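ParB domain protein nuclease (Sulfolobus solfataricus, PDB 5K5D) probably serves in archaeal DNA segregation as a ParB-type partition protein of the pNOB8 kind. Local coordinates at residues T166-A170 against L171-R175; E154-E157 against E158-T161; T250-E253 against G254-I257. The protein carries 4 engineered substitutions. All blocks are in the same frame, centred on the assembly; numbering follows the deposited sequence.

Contact 1 of 3, residues T166-A170 against L171-R175; sequences TTISA and LEYER
Glu172 reaches back, its chain extended beyond CG, to the start of its own helix and takes the backbone N of Ser169 through OE1, while the Ser169 hydroxyl serves Glu172 in return. The forward bond, Ser169 N to Glu172 OE1, is 2.8 Å with an N-H...O angle of 157°, and it uses the anti lone pair, the one turned from the second carboxylate oxygen. The return bond, Glu172 N to Ser169 OG, is longer at 3.2 Å but almost straight at 177°; Leu171 N adds a weak one to the same hydroxyl. These reciprocal bonds define a capping box with Ser169 as N-cap, placed exactly where strand 167-169 runs into helix 170-180 without a linker. Ser169 OG is also hydrogen-bonded to Asn156 OD1, in the loop that precedes strand 159-161. CG of Glu172 stands anti to the carbonyl carbon (chi1 -50°), which sends the carboxylate toward the strand. With an alanine here, Ser169 N would probably lose its acceptor and Ile168 part of its cover. Ile168 and Glu172 run past one another in opposite directions, CG1 of Ile168 lying 3.4 Å from CB of Glu172. Farther along, Ile168 CD1 meets Tyr173 CB at 4.0 Å and lies at the edge of the tyrosine ring. The phenol oxygen of Tyr173 bonds to Asp121 on helix 109-128, and Tyr173 N donates to Ser169 O at 3.0 Å.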
loop_
_atom_site.group_PDB
_atom_site.type_symbol
_atom_site.label_atom_id
_atom_site.label_comp_id
_atom_site.label_asym_id
_atom_site.label_seq_id
_atom_site.Cartn_x
_atom_site.Cartn_y
_atom_site.Cartn_z
ATOM N N THR B 166 11.353 -14.062 1.803
ATOM C CA THR B 166 11.479 -13.149 2.931
ATOM C C THR B 166 10.381 -13.437 3.943
ATOM O O THR B 166 9.196 -13.328 3.626
ATOM C CB THR B 166 11.381 -11.673 2.484
ATOM O OG1 THR B 166 12.518 -11.335 1.680
ATOM C CG2 THR B 166 11.334 -10.751 3.688
ATOM N N THR B 167 10.772 -13.823 5.152
ATOM C CA THR B 167 9.803 -14.039 6.222
ATOM C C THR B 167 9.911 -12.920 7.243
ATOM O O THR B 167 10.969 -12.314 7.399
ATOM C CB THR B 167 9.997 -15.399 6.925
ATOM O OG1 THR B 167 11.337 -15.496 7.420
ATOM C CG2 THR B 167 9.732 -16.541 5.956
ATOM N N ILE B 168 8.813 -12.651 7.940
ATOM C CA ILE B 168 8.788 -11.559 8.899
ATOM C C ILE B 168 7.634 -11.711 9.883
ATOM O O ILE B 168 6.621 -12.328 9.572
ATOM C CB ILE B 168 8.696 -10.199 8.174
ATOM C CG1 ILE B 168 8.788 -9.043 9.174
ATOM C CG2 ILE B 168 7.424 -10.120 7.332
ATOM C CD1 ILE B 168 8.865 -7.677 8.523
ATOM N N SER B 169 7.797 -11.155 11.077
ATOM C CA SER B 169 6.771 -11.244 12.105
ATOM C C SER B 169 5.877 -10.010 12.080
ATOM O O SER B 169 6.229 -8.988 11.491
ATOM C CB SER B 169 7.405 -11.391 13.488
ATOM O OG SER B 169 8.013 -10.180 13.902
ATOM N N ALA B 170 4.718 -10.115 12.721
ATOM C CA ALA B 170 3.787 -8.997 12.804
ATOM C C ALA B 170 4.453 -7.805 13.467
ATOM O O ALA B 170 4.110 -6.654 13.192
ATOM C CB ALA B 170 2.544 -9.400 13.578
ATOM N N LEU B 171 5.407 -8.085 14.346
ATOM C CA LEU B 171 6.073 -7.025 15.087
ATOM C C LEU B 171 7.017 -6.244 14.185
ATOM O O LEU B 171 6.947 -5.019 14.111
ATOM C CB LEU B 171 6.838 -7.595 16.277
ATOM C CG LEU B 171 7.456 -6.553 17.207
ATOM C CD1 LEU B 171 6.381 -5.638 17.778
ATOM C CD2 LEU B 171 8.233 -7.238 18.319
ATOM N N GLU B 172 7.898 -6.961 13.497
ATOM C CA GLU B 172 8.857 -6.332 12.601
ATOM C C GLU B 172 8.119 -5.531 11.538
ATOM O O GLU B 172 8.465 -4.379 11.268
ATOM C CB GLU B 172 9.756 -7.386 11.954
ATOM C CG GLU B 172 10.369 -8.363 12.950
ATOM C CD GLU B 172 11.076 -9.528 12.277
ATOM O OE1 GLU B 172 10.381 -10.456 11.809
ATOM O OE2 GLU B 172 12.325 -9.519 12.217
ATOM N N TYR B 173 7.095 -6.141 10.945
ATOM C CA TYR B 173 6.281 -5.476 9.929
ATOM C C TYR B 173 5.649 -4.196 10.474
ATOM O O TYR B 173 5.624 -3.169 9.797
ATOM C CB TYR B 173 5.190 -6.409 9.402
ATOM C CG TYR B 173 4.554 -5.933 8.114
ATOM C CD1 TYR B 173 3.375 -5.196 8.123
ATOM C CD2 TYR B 173 5.136 -6.219 6.885
ATOM C CE1 TYR B 173 2.793 -4.762 6.941
ATOM C CE2 TYR B 173 4.567 -5.787 5.700
ATOM C CZ TYR B 173 3.397 -5.060 5.734
ATOM O OH TYR B 173 2.837 -4.635 4.553
ATOM N N GLU B 174 5.137 -4.262 11.697
ATOM C CA GLU B 174 4.522 -3.100 12.322
ATOM C C GLU B 174 5.537 -1.987 12.566
ATOM O O GLU B 174 5.229 -0.808 12.391
ATOM C CB GLU B 174 3.851 -3.488 13.639
ATOM C CG GLU B 174 3.179 -2.331 14.349
ATOM C CD GLU B 174 2.633 -2.728 15.706
ATOM O OE1 GLU B 174 2.832 -1.964 16.676
ATOM O OE2 GLU B 174 2.007 -3.804 15.801
ATOM N N ARG B 175 6.743 -2.361 12.979
ATOM C CA ARG B 175 7.781 -1.376 13.246
ATOM C C ARG B 175 8.160 -0.688 11.945
ATOM O O ARG B 175 8.457 0.507 11.920
ATOM C CB ARG B 175 9.008 -2.031 13.886
ATOM C CG ARG B 175 10.187 -2.219 12.941
ATOM C CD ARG B 175 11.361 -2.899 13.636
ATOM N NE ARG B 175 10.962 -4.143 14.291
ATOM C CZ ARG B 175 11.729 -5.224 14.381
ATOM N NH1 ARG B 175 12.944 -5.224 13.848
ATOM N NH2 ARG B 175 11.281 -6.307 15.000
#

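Contact 2 of 3, residues E154-E157 against E158-T161; sequences EENE and EFVT
Glu158 folds its carboxylate back onto the main chain at Glu154, within the turn that leads into strand 159-161, one half of the two-stranded antiparallel sheet made with 167-169. The polar contacts come first. Glu154 O receives Glu157 N in a 2.9 Å backbone hydrogen bond, which closes the turn. The same Glu154 O also faces both oxygens of Glu158, OE2 at 2.7 Å and OE1 at 2.8 Å. As an ionised carboxylate Glu158 can offer this carbonyl no hydrogen, and the crowding would probably raise the tendency of Glu158 to take up a proton. The bend that produces it is at chi2 (88°), after a first torsion that sets CG anti to the carbonyl carbon. Electrostatics between side chains point the same way: Glu154 OE2 and Glu158 OE1 are 4.2 Å apart, with the two carboxylate planes nearly perpendicular at 89°. The side chains cross at a slant, Glu154 CG 3.5 Å from Glu158 OE1. Glu155 turns away from this pair, toward Arg193 of helix 189-201, which it reaches only as a long, weak ion pair. Packing and ring contacts make up the rest. Glu158 packs on Ile200 and Asn201 of helix 189-201. Phe159 swings back beside the turn, lies against Ser169 and Glu172, and comes obliquely onto the backbone of Asn156, its CZ lying 3.1 Å from Asn156 O.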
loop_
_atom_site.group_PDB
_atom_site.type_symbol
_atom_site.label_atom_id
_atom_site.label_comp_id
_atom_site.label_asym_id
_atom_site.label_seq_id
_atom_site.Cartn_x
_atom_site.Cartn_y
_atom_site.Cartn_z
ATOM N N GLU B 154 4.182 -12.407 21.648
ATOM C CA GLU B 154 3.186 -13.122 20.858
ATOM C C GLU B 154 3.155 -12.579 19.434
ATOM O O GLU B 154 3.082 -13.335 18.465
ATOM C CB GLU B 154 1.801 -12.977 21.492
ATOM C CG GLU B 154 0.677 -13.606 20.682
ATOM C CD GLU B 154 -0.615 -12.816 20.765
ATOM O OE1 GLU B 154 -0.577 -11.660 21.238
ATOM O OE2 GLU B 154 -1.669 -13.347 20.354
ATOM N N GLU B 155 3.215 -11.257 19.321
ATOM C CA GLU B 155 3.180 -10.586 18.029
ATOM C C GLU B 155 4.452 -10.865 17.227
ATOM O O GLU B 155 4.481 -10.702 16.007
ATOM C CB GLU B 155 2.981 -9.085 18.235
ATOM C CG GLU B 155 2.737 -8.304 16.970
ATOM C CD GLU B 155 2.294 -6.888 17.258
ATOM O OE1 GLU B 155 1.364 -6.717 18.075
ATOM O OE2 GLU B 155 2.884 -5.950 16.680
ATOM N N ASN B 156 5.501 -11.291 17.923
ATOM C CA ASN B 156 6.752 -11.666 17.276
ATOM C C ASN B 156 6.813 -13.173 17.038
ATOM O O ASN B 156 7.834 -13.700 16.593
ATOM C CB ASN B 156 7.949 -11.212 18.117
ATOM C CG ASN B 156 9.126 -10.758 17.269
ATOM O OD1 ASN B 156 9.224 -11.092 16.091
ATOM N ND2 ASN B 156 10.027 -9.989 17.869
ATOM N N GLU B 157 5.711 -13.857 17.342
ATOM C CA GLU B 157 5.612 -15.303 17.158
ATOM C C GLU B 157 5.061 -15.644 15.779
ATOM O O GLU B 157 5.468 -16.629 15.163
ATOM C CB GLU B 157 4.704 -15.931 18.222
ATOM C CG GLU B 157 5.118 -15.682 19.662
ATOM C CD GLU B 157 6.414 -16.370 20.039
ATOM O OE1 GLU B 157 6.766 -16.357 21.238
ATOM O OE2 GLU B 157 7.083 -16.924 19.141
ATOM N N GLU B 158 4.116 -14.837 15.308
ATOM C CA GLU B 158 3.486 -15.083 14.018
ATOM C C GLU B 158 4.315 -14.492 12.888
ATOM O O GLU B 158 4.904 -13.424 13.028
ATOM C CB GLU B 158 2.066 -14.520 13.982
ATOM C CG GLU B 158 1.150 -15.077 15.052
ATOM C CD GLU B 158 1.214 -14.284 16.340
ATOM O OE1 GLU B 158 0.962 -14.868 17.415
ATOM O OE2 GLU B 158 1.509 -13.072 16.274
ATOM N N PHE B 159 4.350 -15.200 11.766
ATOM C CA PHE B 159 5.168 -14.797 10.636
ATOM C C PHE B 159 4.415 -14.995 9.330
ATOM O O PHE B 159 3.466 -15.771 9.259
ATOM C CB PHE B 159 6.472 -15.604 10.611
ATOM C CG PHE B 159 7.383 -15.327 11.774
ATOM C CD1 PHE B 159 7.173 -15.935 13.000
ATOM C CD2 PHE B 159 8.453 -14.459 11.638
ATOM C CE1 PHE B 159 8.012 -15.681 14.074
ATOM C CE2 PHE B 159 9.296 -14.201 12.707
ATOM C CZ PHE B 159 9.074 -14.814 13.927
ATOM N N VAL B 160 4.843 -14.283 8.297
ATOM C CA VAL B 160 4.315 -14.488 6.958
ATOM C C VAL B 160 5.481 -14.620 5.986
ATOM O O VAL B 160 6.576 -14.108 6.238
ATOM C CB VAL B 160 3.383 -13.339 6.526
ATOM C CG1 VAL B 160 4.169 -12.049 6.356
ATOM C CG2 VAL B 160 2.643 -13.703 5.237
ATOM N N THR B 161 5.252 -15.329 4.889
ATOM C CA THR B 161 6.300 -15.564 3.904
ATOM C C THR B 161 5.932 -14.960 2.560
ATOM O O THR B 161 5.022 -15.432 1.881
ATOM C CB THR B 161 6.580 -17.068 3.724
ATOM O OG1 THR B 161 7.000 -17.626 4.974
ATOM C CG2 THR B 161 7.673 -17.290 2.678
#

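Contact 3 of 3, residues T250-E253 against G254-I257; sequences TTRE and GRKI
The backbone at Thr251 to Lys256 makes the first turn of helix 252-259: Thr251 O accepts Arg255 N at 3.1 Å, and Arg252 O accepts Lys256 N at 3.2 Å with a nearly straight N-H...O angle of 174°. Thr251 O also takes a weak bond from Gly254 N. Among the side chains, that of Arg255 reaches three residues: Thr250, Thr251 and Arg252. With CG anti to the carbonyl carbon (chi1 -57°) and the chain extended from CG to NE, Arg255 runs back past the helix start, its CG lying 3.0 Å from Thr251 O. One face of its guanidinium then lies over the Thr251-Arg252 peptide, on Thr251 C and Arg252 N; Arg255 NH1 is 3.3 Å from Arg252 CA. Thr251 is the N-cap residue, but its own side chain makes no capping bond. This is a junction of two helices in the Ssol_1539-like second-domain region: the weak bond from Arg255 NE to Ile249 O ties helix 252-259 to helix 242-250, while Thr250 OG1 bonds back to Asp246 O. Arg255 also touches Val216 and Pro217. Arg252 and Lys256 cross at a slant, NH2 of Arg252 lying 3.2 Å from Lys256 CE, oblique to the guanidinium. The two positive charges would probably repel, Arg252 NH1 and Lys256 NZ being 3.8 Å apart. Ile257 CG1 rests 3.7 Å from Glu253 O.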
loop_
_atom_site.group_PDB
_atom_site.type_symbol
_atom_site.label_atom_id
_atom_site.label_comp_id
_atom_site.label_asym_id
_atom_site.label_seq_id
_atom_site.Cartn_x
_atom_site.Cartn_y
_atom_site.Cartn_z
ATOM N N THR B 250 -17.688 -9.020 2.169
ATOM C CA THR B 250 -17.675 -7.776 1.413
ATOM C C THR B 250 -18.992 -7.038 1.527
ATOM O O THR B 250 -19.140 -5.923 1.027
ATOM C CB THR B 250 -17.390 -8.034 -0.056
ATOM O OG1 THR B 250 -18.519 -8.685 -0.654
ATOM C CG2 THR B 250 -16.157 -8.909 -0.193
ATOM N N THR B 251 -19.954 -7.667 2.188
ATOM C CA THR B 251 -21.262 -7.060 2.356
ATOM C C THR B 251 -21.563 -6.817 3.828
ATOM O O THR B 251 -21.131 -7.579 4.700
ATOM C CB THR B 251 -22.369 -7.931 1.734
ATOM O OG1 THR B 251 -22.108 -8.108 0.335
ATOM C CG2 THR B 251 -23.721 -7.266 1.900
ATOM N N ARG B 252 -22.293 -5.740 4.100
ATOM C CA ARG B 252 -22.759 -5.461 5.451
ATOM C C ARG B 252 -23.716 -6.557 5.917
ATOM O O ARG B 252 -23.699 -6.959 7.080
ATOM C CB ARG B 252 -23.452 -4.100 5.509
ATOM C CG ARG B 252 -23.973 -3.739 6.890
ATOM C CD ARG B 252 -24.720 -2.414 6.888
ATOM N NE ARG B 252 -25.187 -2.070 8.228
ATOM C CZ ARG B 252 -26.321 -2.514 8.760
ATOM N NH1 ARG B 252 -26.667 -2.150 9.988
ATOM N NH2 ARG B 252 -27.110 -3.321 8.062
ATOM N N GLU B 253 -24.551 -7.034 4.996
ATOM C CA GLU B 253 -25.473 -8.127 5.279
ATOM C C GLU B 253 -24.716 -9.355 5.764
ATOM O O GLU B 253 -25.164 -10.048 6.674
ATOM C CB GLU B 253 -26.290 -8.479 4.033
ATOM C CG GLU B 253 -27.790 -8.248 4.172
ATOM C CD GLU B 253 -28.451 -9.203 5.157
ATOM O OE1 GLU B 253 -29.219 -8.727 6.023
ATOM O OE2 GLU B 253 -28.216 -10.428 5.060
ATOM N N GLY B 254 -23.567 -9.617 5.149
ATOM C CA GLY B 254 -22.762 -10.775 5.493
ATOM C C GLY B 254 -22.054 -10.619 6.824
ATOM O O GLY B 254 -21.920 -11.581 7.583
ATOM N N ARG B 255 -21.599 -9.404 7.109
ATOM C CA ARG B 255 -20.865 -9.146 8.342
ATOM C C ARG B 255 -21.736 -9.377 9.571
ATOM O O ARG B 255 -21.291 -9.987 10.539
ATOM C CB ARG B 255 -20.277 -7.734 8.344
ATOM C CG ARG B 255 -19.359 -7.464 7.160
ATOM C CD ARG B 255 -18.660 -6.123 7.275
ATOM N NE ARG B 255 -18.091 -5.709 5.996
ATOM C CZ ARG B 255 -18.608 -4.761 5.221
ATOM N NH1 ARG B 255 -19.700 -4.116 5.604
ATOM N NH2 ARG B 255 -18.030 -4.453 4.066
ATOM N N LYS B 256 -22.973 -8.895 9.528
ATOM C CA LYS B 256 -23.930 -9.163 10.597
ATOM C C LYS B 256 -23.928 -10.646 10.962
ATOM O O LYS B 256 -23.838 -11.009 12.135
ATOM C CB LYS B 256 -25.338 -8.731 10.185
ATOM C CG LYS B 256 -25.605 -7.234 10.280
ATOM C CD LYS B 256 -27.050 -6.920 9.912
ATOM C CE LYS B 256 -27.447 -5.514 10.326
ATOM N NZ LYS B 256 -27.479 -5.356 11.807
ATOM N N ILE B 257 -24.012 -11.505 9.951
ATOM C CA ILE B 257 -24.004 -12.946 10.186
ATOM C C ILE B 257 -22.751 -13.388 10.942
ATOM O O ILE B 257 -22.814 -14.272 11.797
ATOM C CB ILE B 257 -24.130 -13.743 8.872
ATOM C CG1 ILE B 257 -25.463 -13.431 8.191
ATOM C CG2 ILE B 257 -24.011 -15.236 9.139
ATOM C CD1 ILE B 257 -25.545 -13.926 6.771
#

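Along the chain contact 2 comes first, then contact 1, then contact 3. Contacts 1 and 2 form one cluster, with centres about 7 Å apart: their strands 159-161 and 167-169 follow each other and pair in the same antiparallel sheet, through backbone bonds between Val160 and Ile168. Contact 2 thus supplies the entry to the hairpin and contact 1 its exit into helix 170-180, with helix 189-201 touching both. Contact 3 stands apart, its centre about 30 Å from that of contact 1 and about 29 Å from that of contact 2, with nearest atoms about 20 Å away in each case. It lies on helix 252-259 of a later helical region and does not touch either of the other two.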